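Chromosome replication initiation inhibitor protein (Agrobacterium tumefaciens, PDB 3FD3) probably regulates transcription as a DNA-binding member of the LysR family, this chain being its C-terminal domain of the substrate-binding type. Local coordinates at residues A[74-79]-A[150-155]; A[103-108]-A[132-137]; A[68-73]-A[195-200]; A[6-11]-A[53-58]; A[92-97]-A[122-127]. All coordinates share one frame; numbering follows the deposited sequence.

Contact 1 (A[74-79]-A[150-155])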
# COMPACT_ATOMS: atom_id res chain seq x y z
N ARG A 74 -0.94 -7.76 -16.19
CA ARG A 74 0.20 -8.66 -16.43
C ARG A 74 1.22 -8.46 -15.35
O ARG A 74 1.54 -7.32 -14.98
CB ARG A 74 0.83 -8.39 -17.79
CG ARG A 74 2.16 -9.09 -17.99
CD ARG A 74 2.54 -9.19 -19.45
NE ARG A 74 1.69 -10.14 -20.15
CZ ARG A 74 1.84 -10.49 -21.43
NH1 ARG A 74 2.80 -9.95 -22.17
NH2 ARG A 74 1.02 -11.37 -21.97
N TYR A 75 1.72 -9.59 -14.83
CA TYR A 75 2.73 -9.61 -13.80
C TYR A 75 4.00 -10.26 -14.30
O TYR A 75 3.94 -11.15 -15.16
CB TYR A 75 2.25 -10.43 -12.62
CG TYR A 75 1.08 -9.90 -11.81
CD1 TYR A 75 -0.22 -10.01 -12.29
CD2 TYR A 75 1.25 -9.40 -10.54
CE1 TYR A 75 -1.30 -9.58 -11.55
CE2 TYR A 75 0.19 -8.96 -9.80
CZ TYR A 75 -1.10 -9.06 -10.30
OH TYR A 75 -2.19 -8.66 -9.54
N HIS A 76 5.13 -9.82 -13.77
CA HIS A 76 6.42 -10.46 -14.07
C HIS A 76 7.07 -10.90 -12.76
O HIS A 76 7.03 -10.17 -11.75
CB HIS A 76 7.35 -9.51 -14.82
CG HIS A 76 6.86 -9.13 -16.19
ND1 HIS A 76 7.07 -9.91 -17.30
CD2 HIS A 76 6.14 -8.07 -16.60
CE1 HIS A 76 6.51 -9.34 -18.35
NE2 HIS A 76 5.95 -8.21 -17.96
N ALA A 77 7.67 -12.09 -12.78
CA ALA A 77 8.41 -12.62 -11.64
C ALA A 77 9.79 -11.98 -11.67
O ALA A 77 10.56 -12.19 -12.61
CB ALA A 77 8.52 -14.15 -11.73
N THR A 78 10.09 -11.16 -10.67
CA THR A 78 11.25 -10.27 -10.70
C THR A 78 12.06 -10.32 -9.40
O THR A 78 11.55 -10.59 -8.31
CB THR A 78 10.85 -8.80 -10.94
OG1 THR A 78 9.90 -8.41 -9.94
CG2 THR A 78 10.31 -8.57 -12.35
N ALA A 79 13.34 -10.07 -9.54
CA ALA A 79 14.24 -9.91 -8.38
C ALA A 79 15.37 -8.97 -8.80
O ALA A 79 15.49 -8.62 -9.97
CB ALA A 79 14.82 -11.26 -7.93
N ASN A 150 5.16 -9.07 -9.68
CA ASN A 150 4.80 -7.68 -9.59
C ASN A 150 4.09 -7.23 -10.86
O ASN A 150 4.50 -7.62 -11.98
CB ASN A 150 6.06 -6.83 -9.42
CG ASN A 150 6.73 -7.04 -8.11
OD1 ASN A 150 6.17 -6.70 -7.07
ND2 ASN A 150 7.94 -7.62 -8.13
N PRO A 151 3.06 -6.40 -10.73
CA PRO A 151 2.44 -5.86 -11.94
C PRO A 151 3.43 -5.11 -12.85
O PRO A 151 4.29 -4.35 -12.34
CB PRO A 151 1.39 -4.89 -11.39
CG PRO A 151 1.15 -5.31 -10.00
CD PRO A 151 2.42 -5.89 -9.50
N VAL A 152 3.30 -5.30 -14.16
CA VAL A 152 4.20 -4.72 -15.14
C VAL A 152 4.30 -3.20 -15.02
O VAL A 152 5.39 -2.64 -15.21
CB VAL A 152 3.80 -5.11 -16.61
CG1 VAL A 152 2.39 -4.60 -16.99
CG2 VAL A 152 4.87 -4.61 -17.60
N GLN A 153 3.20 -2.56 -14.65
CA GLN A 153 3.16 -1.09 -14.57
C GLN A 153 4.15 -0.59 -13.52
O GLN A 153 4.68 0.52 -13.64
CB GLN A 153 1.75 -0.58 -14.21
CG GLN A 153 0.67 -0.85 -15.23
CD GLN A 153 0.11 -2.26 -15.24
OE1 GLN A 153 0.40 -3.05 -14.36
NE2 GLN A 153 -0.72 -2.59 -16.26
N LEU A 154 4.42 -1.39 -12.50
CA LEU A 154 5.27 -0.98 -11.40
C LEU A 154 6.73 -1.39 -11.58
O LEU A 154 7.60 -0.89 -10.86
CB LEU A 154 4.76 -1.58 -10.10
CG LEU A 154 3.36 -1.14 -9.69
CD1 LEU A 154 3.01 -1.70 -8.33
CD2 LEU A 154 3.18 0.42 -9.72
N VAL A 155 6.99 -2.28 -12.54
CA VAL A 155 8.36 -2.76 -12.73
C VAL A 155 8.93 -2.56 -14.12
O VAL A 155 10.11 -2.84 -14.32
CB VAL A 155 8.53 -4.24 -12.31
CG1 VAL A 155 8.27 -4.42 -10.78
CG2 VAL A 155 7.68 -5.17 -13.15
O HOH W 1 -1.38 -5.30 -17.65
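Backbone bonds of His76 and Asn150 form the centre of this contact: His76 N gives its hydrogen to Asn150 O at 2.9 Å, and Asn150 N returns one to His76 O at 3.0 Å. One step along, Val152 N donates to Arg74 O at 2.8 Å, 162° at the hydrogen. Pro151 sits opposite Tyr75 in a non-hydrogen-bonded antiparallel pair, where its lack of an N-H costs nothing; its CG lies 3.8 Å from Tyr75 CE2, pyrrolidine and phenol running side by side. On the other face of the sheet, Val152 CG2 meets the edge of the His76 imidazole, 3.8 Å from NE2. Asn150 adds a side-chain bond, ND2 to Thr78 OG1 at 2.8 Å, with the hydroxyl almost in the amide plane; Thr78 OG1 reaches it from between its own backbone N and carbonyl carbon (chi1 55°).

Strand 148-151 is an outermost strand of the mixed sheet and adds itself to the long strand 66-79, turning straight into helix 152-161. A water, accepting from Arg74 N and Gln153 NE2, ties the start of that helix to the strand.

Further out, the Tyr75 hydroxyl is hydrogen-bonded to Asp11 OD2, Glu166 bonds His76 ND1, Asp174 pairs with Arg74, and Ser141 OG shares Asn150 ND2. The Tyr75 side chain also lies about 4 Å from a bound calcium ion.

Contact 2 (A[103-108]-A[132-137])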
# COMPACT_ATOMS: atom_id res chain seq x y z
N LEU A 103 8.59 -13.80 -2.07
CA LEU A 103 7.66 -12.85 -1.49
C LEU A 103 6.24 -13.37 -1.76
O LEU A 103 5.91 -13.72 -2.90
CB LEU A 103 7.82 -11.47 -2.12
CG LEU A 103 9.21 -10.87 -2.07
CD1 LEU A 103 9.32 -9.63 -2.99
CD2 LEU A 103 9.60 -10.53 -0.60
N THR A 104 5.42 -13.40 -0.72
CA THR A 104 4.02 -13.84 -0.82
C THR A 104 3.14 -12.80 -0.12
O THR A 104 3.45 -12.35 0.98
CB THR A 104 3.82 -15.26 -0.24
OG1 THR A 104 4.80 -16.16 -0.81
CG2 THR A 104 2.39 -15.80 -0.56
N PHE A 105 2.04 -12.41 -0.75
CA PHE A 105 1.25 -11.28 -0.26
C PHE A 105 0.51 -11.70 1.02
O PHE A 105 0.58 -11.03 2.04
CB PHE A 105 0.30 -10.82 -1.38
CG PHE A 105 -0.37 -9.50 -1.14
CD1 PHE A 105 -1.41 -9.40 -0.24
CD2 PHE A 105 0.01 -8.38 -1.85
CE1 PHE A 105 -2.06 -8.18 -0.02
CE2 PHE A 105 -0.64 -7.16 -1.64
CZ PHE A 105 -1.64 -7.06 -0.75
N ASN A 106 -0.17 -12.84 0.96
CA ASN A 106 -0.86 -13.40 2.10
C ASN A 106 -1.17 -14.87 1.78
O ASN A 106 -0.70 -15.38 0.77
CB ASN A 106 -2.11 -12.60 2.48
CG ASN A 106 -3.15 -12.57 1.38
OD1 ASN A 106 -3.22 -13.47 0.54
ND2 ASN A 106 -4.01 -11.54 1.42
N GLN A 107 -1.95 -15.54 2.61
CA GLN A 107 -2.14 -16.98 2.43
C GLN A 107 -3.00 -17.33 1.21
O GLN A 107 -3.03 -18.47 0.80
CB GLN A 107 -2.70 -17.59 3.71
CG GLN A 107 -1.69 -17.50 4.85
CD GLN A 107 -2.20 -18.02 6.16
OE1 GLN A 107 -1.87 -19.14 6.56
NE2 GLN A 107 -3.00 -17.21 6.86
N LYS A 108 -3.68 -16.35 0.64
CA LYS A 108 -4.48 -16.55 -0.57
C LYS A 108 -3.76 -16.22 -1.87
O LYS A 108 -4.34 -16.37 -2.96
CB LYS A 108 -5.76 -15.74 -0.45
CG LYS A 108 -6.64 -16.32 0.65
CD LYS A 108 -8.00 -15.72 0.72
CE LYS A 108 -8.80 -16.40 1.81
NZ LYS A 108 -10.22 -16.03 1.73
N PRO A 132 2.06 -8.17 2.76
CA PRO A 132 0.75 -7.84 2.17
C PRO A 132 0.68 -6.38 1.69
O PRO A 132 -0.10 -5.55 2.22
CB PRO A 132 -0.19 -8.10 3.33
CG PRO A 132 0.59 -7.81 4.53
CD PRO A 132 1.99 -8.27 4.23
N SER A 133 1.49 -6.06 0.70
CA SER A 133 1.61 -4.68 0.20
C SER A 133 2.09 -4.69 -1.22
O SER A 133 3.14 -5.25 -1.51
CB SER A 133 2.64 -3.88 1.03
OG SER A 133 2.82 -2.58 0.47
N THR A 134 1.33 -4.06 -2.13
CA THR A 134 1.76 -4.00 -3.54
C THR A 134 3.06 -3.20 -3.69
O THR A 134 4.04 -3.63 -4.37
CB THR A 134 0.65 -3.35 -4.39
OG1 THR A 134 -0.53 -4.15 -4.26
CG2 THR A 134 1.07 -3.18 -5.88
N ASP A 135 3.06 -2.01 -3.10
CA ASP A 135 4.23 -1.14 -3.18
C ASP A 135 5.40 -1.77 -2.40
O ASP A 135 6.56 -1.70 -2.84
CB ASP A 135 3.90 0.27 -2.69
CG ASP A 135 2.99 0.30 -1.43
OD1 ASP A 135 1.81 -0.23 -1.43
OD2 ASP A 135 3.48 0.88 -0.43
N GLY A 136 5.10 -2.40 -1.27
CA GLY A 136 6.12 -3.11 -0.49
C GLY A 136 6.78 -4.22 -1.28
O GLY A 136 8.01 -4.39 -1.22
N PHE A 137 5.99 -4.97 -2.03
CA PHE A 137 6.52 -6.04 -2.90
C PHE A 137 7.61 -5.47 -3.84
O PHE A 137 8.67 -6.07 -3.99
CB PHE A 137 5.44 -6.67 -3.80
CG PHE A 137 5.12 -8.11 -3.50
CD1 PHE A 137 4.58 -8.49 -2.30
CD2 PHE A 137 5.26 -9.07 -4.50
CE1 PHE A 137 4.24 -9.83 -2.05
CE2 PHE A 137 4.94 -10.39 -4.25
CZ PHE A 137 4.39 -10.76 -3.01
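The ring of Phe105 lies against Pro132 like a plate under a bump: Pro132 CA stands 3.6 Å from the ring centroid, 14° off its normal, and Ser133 N follows over the same face nearer the rim, 3.4 Å from Phe105 CE2. With CG anti to the backbone N (chi1 -168°), the phenyl is thrown across towards this turn. Pro132 CB touches Phe105 CE1 and also lies 3.3 Å from Phe105 O, so the proline sits against both ring and backbone.

A second aromatic wedges in beside strand 102-104. Phe137 pushes its CZ to 3.3 Å from Leu103 O, while Leu103 CB sits over one ring face, toward the rim, 3.9 Å from the centroid. Phe137 CE1, at the ring edge, lies 3.6 Å from Phe105 N; the chi1 of Phe137, -114°, is well off a staggered value, a rotation that appears to seat the ring against Leu103 and Phe105 N.

Here the end of strand 102-104 and the loop after it pack against the start of helix 134-142 and the turn before it. Ser133 caps that helix, OG accepting from Gly136 N at 2.9 Å. Ala10 touches Phe105, and Thr134 OG1 is hydrogen-bonded to Asp11 OD1. A bound calcium ion lies about 3 Å from the Phe137 side chain, and Ile34 of the second subunit packs on Pro132.

Contact 3 (A[68-73]-A[195-200])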
# COMPACT_ATOMS: atom_id res chain seq x y z
N THR A 68 -18.44 -6.10 -16.53
CA THR A 68 -17.71 -5.67 -17.71
C THR A 68 -16.23 -6.09 -17.62
O THR A 68 -15.54 -5.73 -16.68
CB THR A 68 -17.77 -4.12 -17.90
OG1 THR A 68 -19.13 -3.70 -17.89
CG2 THR A 68 -17.15 -3.72 -19.22
N PRO A 69 -15.74 -6.84 -18.61
CA PRO A 69 -14.30 -7.14 -18.58
C PRO A 69 -13.48 -5.88 -18.84
O PRO A 69 -13.85 -5.08 -19.70
CB PRO A 69 -14.11 -8.15 -19.72
CG PRO A 69 -15.46 -8.53 -20.17
CD PRO A 69 -16.44 -7.51 -19.71
N LEU A 70 -12.39 -5.73 -18.10
CA LEU A 70 -11.57 -4.53 -18.14
C LEU A 70 -10.30 -4.70 -18.94
O LEU A 70 -9.73 -3.70 -19.42
CB LEU A 70 -11.23 -4.12 -16.72
CG LEU A 70 -12.39 -3.64 -15.82
CD1 LEU A 70 -11.93 -3.61 -14.36
CD2 LEU A 70 -12.82 -2.26 -16.30
N GLY A 71 -9.83 -5.94 -19.06
CA GLY A 71 -8.51 -6.21 -19.64
C GLY A 71 -7.68 -7.02 -18.65
O GLY A 71 -8.17 -7.40 -17.60
N VAL A 72 -6.43 -7.25 -19.01
CA VAL A 72 -5.55 -8.16 -18.28
C VAL A 72 -4.47 -7.35 -17.56
O VAL A 72 -3.83 -6.48 -18.15
CB VAL A 72 -4.90 -9.17 -19.24
CG1 VAL A 72 -3.60 -9.74 -18.67
CG2 VAL A 72 -5.91 -10.26 -19.59
N LEU A 73 -4.28 -7.68 -16.27
CA LEU A 73 -3.18 -7.17 -15.45
C LEU A 73 -2.04 -8.19 -15.56
O LEU A 73 -2.19 -9.36 -15.18
CB LEU A 73 -3.62 -6.98 -14.01
CG LEU A 73 -2.58 -6.32 -13.08
CD1 LEU A 73 -2.13 -4.98 -13.66
CD2 LEU A 73 -3.12 -6.17 -11.69
N ASN A 195 -15.38 5.86 -16.82
CA ASN A 195 -13.98 6.15 -16.41
C ASN A 195 -13.18 4.90 -16.06
O ASN A 195 -12.01 4.79 -16.40
CB ASN A 195 -13.98 7.19 -15.29
CG ASN A 195 -14.27 8.59 -15.81
OD1 ASN A 195 -13.60 9.04 -16.71
ND2 ASN A 195 -15.29 9.23 -15.29
N MSE A 196 -13.80 3.92 -15.38
CA MSE A 196 -13.09 2.67 -15.07
C MSE A 196 -12.76 1.95 -16.36
O MSE A 196 -11.59 1.64 -16.65
CB MSE A 196 -13.90 1.74 -14.16
CG MSE A 196 -14.45 2.36 -12.89
SE MSE A 196 -13.13 3.35 -11.82
CE MSE A 196 -12.13 1.81 -11.31
N VAL A 197 -13.79 1.69 -17.17
CA VAL A 197 -13.56 0.98 -18.42
C VAL A 197 -12.59 1.69 -19.36
O VAL A 197 -11.68 1.06 -19.91
CB VAL A 197 -14.94 0.65 -19.13
CG1 VAL A 197 -14.71 -0.09 -20.45
CG2 VAL A 197 -15.82 -0.17 -18.19
N GLY A 198 -12.74 3.01 -19.53
CA GLY A 198 -11.86 3.77 -20.40
C GLY A 198 -10.40 3.82 -19.95
O GLY A 198 -9.48 3.73 -20.75
N THR A 199 -10.20 3.96 -18.65
CA THR A 199 -8.85 3.98 -18.09
C THR A 199 -8.20 2.61 -18.22
O THR A 199 -7.03 2.51 -18.61
CB THR A 199 -8.88 4.43 -16.60
OG1 THR A 199 -9.51 5.71 -16.48
CG2 THR A 199 -7.47 4.49 -15.99
N ALA A 200 -8.93 1.55 -17.89
CA ALA A 200 -8.39 0.20 -18.00
C ALA A 200 -8.01 -0.14 -19.45
O ALA A 200 -7.03 -0.84 -19.69
CB ALA A 200 -9.37 -0.83 -17.42
O HOH W 2 -11.48 -1.70 -20.42
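One water joins Leu70 to Val197, giving a hydrogen to Leu70 O and another to Val197 O, each at 2.8 Å. Two carbonyl oxygens cannot bond each other, so the water supplies the hydrogens for both. Around it the packing is apolar. Ala200 CB, pointing at the strand, lies 3.8 Å from Leu70 CB; the small alanine side chain allows this close approach of helix and strand. Leu70 CD2 reaches the helix backbone, 3.9 Å from Val197 CA, its CG anti to the carbonyl carbon (chi1 -67°). Farther along, Thr68 CG2 meets Val197 CG2 at 3.9 Å, the two side chains crossing at about a right angle; the chi1 of Thr68 (-54°) sets CG2 anti to the backbone N, which turns the methyl to Val197.

Helix 190-203 packs on one face of the central mixed sheet, the local axes of 68-73 and 195-200 running 7.9 Å apart at 30°. Leu70 and Gly71 both pair with Leu177, consistent with a beta bulge, and the positive phi of Gly71 suits a residue lacking CB.

Within the helix, Thr199 OG1 donates to Asn195 O at 2.7 Å from one face of that carbonyl, Thr199 N from the other; Lys23 NZ bonds the same hydroxyl. Selenomethionine Met196 turns to Phe17 and Ala20 of helix 17-26.

Contact 4 (A[6-11]-A[53-58])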
# COMPACT_ATOMS: atom_id res chain seq x y z
N ILE A 6 -16.84 1.34 -2.95
CA ILE A 6 -16.26 0.66 -4.09
C ILE A 6 -15.10 -0.20 -3.59
O ILE A 6 -14.37 0.19 -2.69
CB ILE A 6 -15.73 1.66 -5.13
CG1 ILE A 6 -16.82 2.62 -5.59
CG2 ILE A 6 -15.13 0.96 -6.39
CD1 ILE A 6 -16.17 3.91 -6.23
N ALA A 7 -14.96 -1.40 -4.12
CA ALA A 7 -13.91 -2.32 -3.73
C ALA A 7 -12.90 -2.45 -4.87
O ALA A 7 -13.23 -2.28 -6.05
CB ALA A 7 -14.47 -3.71 -3.38
N THR A 8 -11.65 -2.74 -4.50
CA THR A 8 -10.59 -3.01 -5.47
C THR A 8 -9.60 -3.96 -4.82
O THR A 8 -9.49 -4.00 -3.57
CB THR A 8 -9.83 -1.73 -5.92
OG1 THR A 8 -8.80 -2.10 -6.85
CG2 THR A 8 -9.19 -0.99 -4.74
N ASN A 9 -8.91 -4.73 -5.66
CA ASN A 9 -7.75 -5.47 -5.22
C ASN A 9 -6.59 -4.50 -4.99
O ASN A 9 -6.54 -3.42 -5.59
CB ASN A 9 -7.36 -6.59 -6.22
CG ASN A 9 -7.05 -6.06 -7.67
OD1 ASN A 9 -7.63 -5.10 -8.14
ND2 ASN A 9 -6.22 -6.79 -8.39
N ALA A 10 -5.64 -4.89 -4.15
CA ALA A 10 -4.49 -4.02 -3.86
C ALA A 10 -3.69 -3.68 -5.09
O ALA A 10 -3.18 -2.56 -5.24
CB ALA A 10 -3.55 -4.67 -2.80
N ASP A 11 -3.50 -4.66 -5.97
CA ASP A 11 -2.64 -4.44 -7.14
C ASP A 11 -3.25 -3.40 -8.10
O ASP A 11 -2.52 -2.62 -8.70
CB ASP A 11 -2.32 -5.75 -7.84
CG ASP A 11 -1.42 -6.66 -7.02
OD1 ASP A 11 -0.60 -6.15 -6.23
OD2 ASP A 11 -1.52 -7.91 -7.17
N ALA A 53 -19.87 -1.50 -6.21
CA ALA A 53 -19.08 -1.80 -7.39
C ALA A 53 -17.70 -2.23 -6.96
O ALA A 53 -17.24 -1.93 -5.84
CB ALA A 53 -18.97 -0.58 -8.32
N ALA A 54 -17.05 -2.98 -7.85
CA ALA A 54 -15.74 -3.54 -7.53
C ALA A 54 -14.95 -3.89 -8.78
O ALA A 54 -15.52 -4.38 -9.76
CB ALA A 54 -15.88 -4.79 -6.66
N VAL A 55 -13.64 -3.63 -8.70
CA VAL A 55 -12.65 -4.23 -9.58
C VAL A 55 -12.27 -5.54 -8.92
O VAL A 55 -11.86 -5.57 -7.74
CB VAL A 55 -11.40 -3.32 -9.76
CG1 VAL A 55 -10.25 -4.08 -10.50
CG2 VAL A 55 -11.77 -2.02 -10.47
N THR A 56 -12.41 -6.62 -9.67
CA THR A 56 -12.17 -7.97 -9.14
C THR A 56 -11.64 -8.90 -10.23
O THR A 56 -11.92 -8.70 -11.41
CB THR A 56 -13.46 -8.54 -8.55
OG1 THR A 56 -13.23 -9.87 -8.07
CG2 THR A 56 -14.57 -8.55 -9.59
N ALA A 57 -10.88 -9.92 -9.82
CA ALA A 57 -10.52 -11.01 -10.72
C ALA A 57 -11.65 -12.03 -10.94
O ALA A 57 -11.50 -12.91 -11.78
CB ALA A 57 -9.25 -11.73 -10.22
N HIS A 58 -12.72 -11.91 -10.15
CA HIS A 58 -13.90 -12.74 -10.29
C HIS A 58 -14.76 -12.31 -11.47
O HIS A 58 -15.28 -11.20 -11.53
CB HIS A 58 -14.77 -12.71 -9.03
CG HIS A 58 -14.24 -13.56 -7.93
ND1 HIS A 58 -14.32 -14.94 -7.95
CD2 HIS A 58 -13.62 -13.24 -6.77
CE1 HIS A 58 -13.76 -15.42 -6.86
NE2 HIS A 58 -13.33 -14.41 -6.12
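Two backbone hydrogen bonds join Ala7 to the strand of Ala53 and Val55. Ala7 N donates to Ala53 O at 2.9 Å, lying in the plane of that carbonyl; Ala7 O then accepts from Val55 N at 3.0 Å, this donor tilted 33° out of plane. Using both its polar atoms on residues flanking Ala54 is the mark of parallel pairing, and the short axes diverge by just 6°.

Weaker CA-H...O contacts fill in between: Ala54 CA approaches Ala7 O at 3.2 Å and Ile6 CA approaches Ala53 O at 3.3 Å.

Side-chain packing divides between the two faces. On one, Ala7 and Ala54 form the apolar pair, CB to CB at 3.7 Å, and their small size lets Thr42 of helix 42-47 come down on both. The other contacts set carbon against oxygen. On the opposite face Ile6 places CG2 3.6 Å from Ala53 O, while Trp179 and Phe17 pack nearby. Val55, beta-branched as suits a strand, sends CG1 anti to its backbone N (chi1 170°) to within 3.7 Å of Asn9 OD1.

Polar side chains act beyond these bonds. Thr8 OG1 donates to Asn9 O, and Asn9, the N-cap of helix 10-13, bonds Ser12 OG through OD1. Thr56 OG1 accepts from His58 N, an ST turn.

Strand 3-8 lies between 31-36 and 53-56, all three parallel with helices in the connections: a parallel alpha/beta lobe of strand order 2-1-3, as in the periplasmic binding proteins, to whose clan the LysR substrate-binding domain belongs.

Contact 5 (A[92-97]-A[122-127])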
# COMPACT_ATOMS: atom_id res chain seq x y z
N VAL A 92 17.52 -20.72 -12.54
CA VAL A 92 16.27 -20.87 -11.81
C VAL A 92 15.78 -22.31 -11.94
O VAL A 92 15.12 -22.67 -12.92
CB VAL A 92 15.20 -19.87 -12.29
CG1 VAL A 92 13.94 -20.00 -11.47
CG2 VAL A 92 15.74 -18.44 -12.19
N THR A 93 16.13 -23.14 -10.96
CA THR A 93 15.84 -24.56 -10.96
C THR A 93 14.93 -24.89 -9.78
O THR A 93 14.81 -24.10 -8.84
CB THR A 93 17.12 -25.37 -10.80
OG1 THR A 93 17.68 -25.09 -9.51
CG2 THR A 93 18.12 -25.00 -11.90
N PRO A 94 14.29 -26.06 -9.82
CA PRO A 94 13.50 -26.46 -8.66
C PRO A 94 14.32 -26.48 -7.37
O PRO A 94 13.83 -26.03 -6.33
CB PRO A 94 13.02 -27.86 -9.05
CG PRO A 94 12.84 -27.75 -10.54
CD PRO A 94 14.05 -26.94 -10.97
N ALA A 95 15.56 -26.96 -7.43
CA ALA A 95 16.40 -27.01 -6.24
C ALA A 95 16.63 -25.61 -5.71
O ALA A 95 16.52 -25.36 -4.49
CB ALA A 95 17.75 -27.71 -6.55
N ALA A 96 16.94 -24.68 -6.61
CA ALA A 96 17.19 -23.28 -6.22
C ALA A 96 15.94 -22.61 -5.64
O ALA A 96 16.02 -21.87 -4.66
CB ALA A 96 17.73 -22.49 -7.40
N LEU A 97 14.79 -22.88 -6.24
CA LEU A 97 13.53 -22.28 -5.77
C LEU A 97 13.11 -22.81 -4.41
O LEU A 97 12.38 -22.15 -3.68
CB LEU A 97 12.41 -22.51 -6.79
CG LEU A 97 12.46 -21.60 -8.01
CD1 LEU A 97 11.60 -22.23 -9.13
CD2 LEU A 97 12.02 -20.15 -7.65
N GLU A 122 6.39 -27.95 -12.89
CA GLU A 122 6.15 -28.71 -11.65
C GLU A 122 5.92 -27.72 -10.51
O GLU A 122 6.28 -26.55 -10.63
CB GLU A 122 7.33 -29.63 -11.34
CG GLU A 122 8.64 -28.93 -10.99
CD GLU A 122 9.84 -29.87 -11.04
OE1 GLU A 122 10.25 -30.38 -9.99
OE2 GLU A 122 10.35 -30.11 -12.15
N ASP A 123 5.34 -28.20 -9.41
CA ASP A 123 5.16 -27.40 -8.22
C ASP A 123 6.38 -27.49 -7.34
O ASP A 123 6.89 -28.56 -7.07
CB ASP A 123 3.93 -27.85 -7.43
CG ASP A 123 2.62 -27.37 -8.03
OD1 ASP A 123 2.45 -26.15 -8.28
OD2 ASP A 123 1.74 -28.20 -8.25
N VAL A 124 6.88 -26.34 -6.88
CA VAL A 124 7.98 -26.33 -5.93
C VAL A 124 7.54 -25.54 -4.71
O VAL A 124 7.04 -24.43 -4.85
CB VAL A 124 9.25 -25.67 -6.53
CG1 VAL A 124 10.40 -25.71 -5.53
CG2 VAL A 124 9.64 -26.34 -7.85
N SER A 125 7.75 -26.10 -3.52
CA SER A 125 7.46 -25.37 -2.29
C SER A 125 8.64 -24.45 -1.94
O SER A 125 9.75 -24.92 -1.68
CB SER A 125 7.21 -26.33 -1.13
OG SER A 125 6.80 -25.61 0.01
N TYR A 126 8.36 -23.16 -1.88
CA TYR A 126 9.40 -22.13 -1.75
C TYR A 126 9.31 -21.46 -0.37
O TYR A 126 8.21 -21.24 0.12
CB TYR A 126 9.29 -21.10 -2.89
CG TYR A 126 8.05 -20.25 -2.86
CD1 TYR A 126 6.85 -20.70 -3.42
CD2 TYR A 126 8.07 -18.98 -2.30
CE1 TYR A 126 5.69 -19.91 -3.39
CE2 TYR A 126 6.93 -18.19 -2.26
CZ TYR A 126 5.73 -18.66 -2.80
OH TYR A 126 4.60 -17.85 -2.75
N PRO A 127 10.46 -21.14 0.24
CA PRO A 127 10.42 -20.38 1.49
C PRO A 127 10.06 -18.95 1.17
O PRO A 127 10.36 -18.46 0.08
CB PRO A 127 11.86 -20.49 2.01
CG PRO A 127 12.69 -20.65 0.81
CD PRO A 127 11.85 -21.39 -0.20
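The single helical turn at Pro94 to Leu97 runs beside an extended loop, with CA atoms of Pro94 and Val124 6.2 Å apart and those of Leu97 and Tyr126 5.8 Å apart. On the loop side Val124 supplies most of the packing. Its two methyls both rest on one side of the turn: CG2 lies 3.9 Å from Pro94 CB, while CG1, set anti to the backbone N (chi1 -178°), reaches 3.5 Å from Pro94 O and faces Leu97 CB at 4.0 Å. A branched aliphatic residue can touch all of these at once. Glu122 comes across Pro94 at about a right angle, CD standing 3.7 Å from Pro94 CG, so that the carboxylate brushes an apolar ring at the exposed end. At the other end the nearest loop atoms to Leu97 O are carbons, Tyr126 CB at 3.4 Å and the CD of Pro127, and Tyr126 CA makes a CA-H...O contact with it.

Pro94 suits the first turn of a helix, where its missing N-H is not called for. Thr93 is the N-cap, OG1 accepting from Ala96 N at 3.0 Å.

Leu120 of helix 111-120 touches both Pro94 and Leu97, and Phe88 and Trp147 also touch Leu97. Arg117 of the same helix forms a salt bridge with Asp123, the Tyr126 hydroxyl bonds Thr104 OG1 in strand 102-104, and Arg1 of the second subunit packs on Pro127, just before strand 128-130.

Contacts 1, 3 and 4 share the mixed sheet: 1 and 3 use different parts of strand 66-79, and 4 belongs to its parallel half. Contacts 2, 3 and 4 are buried and contact 1 partly so. Contacts 1 and 4 rely on backbone hydrogen bonds between strands, whereas 2 and 3 seat helices against strands by apolar packing, contact 3 with a bridging water. Contact 5 is the surface member, its centre about 34 Å from that of contact 3, and is held by packing and one CA-H...O contact, without a hydrogen bond between its segments. Asp11, in 6-11, ties several together, meeting Tyr75 of contact 1 and Thr134 of contact 2, and so linking one lobe to the other.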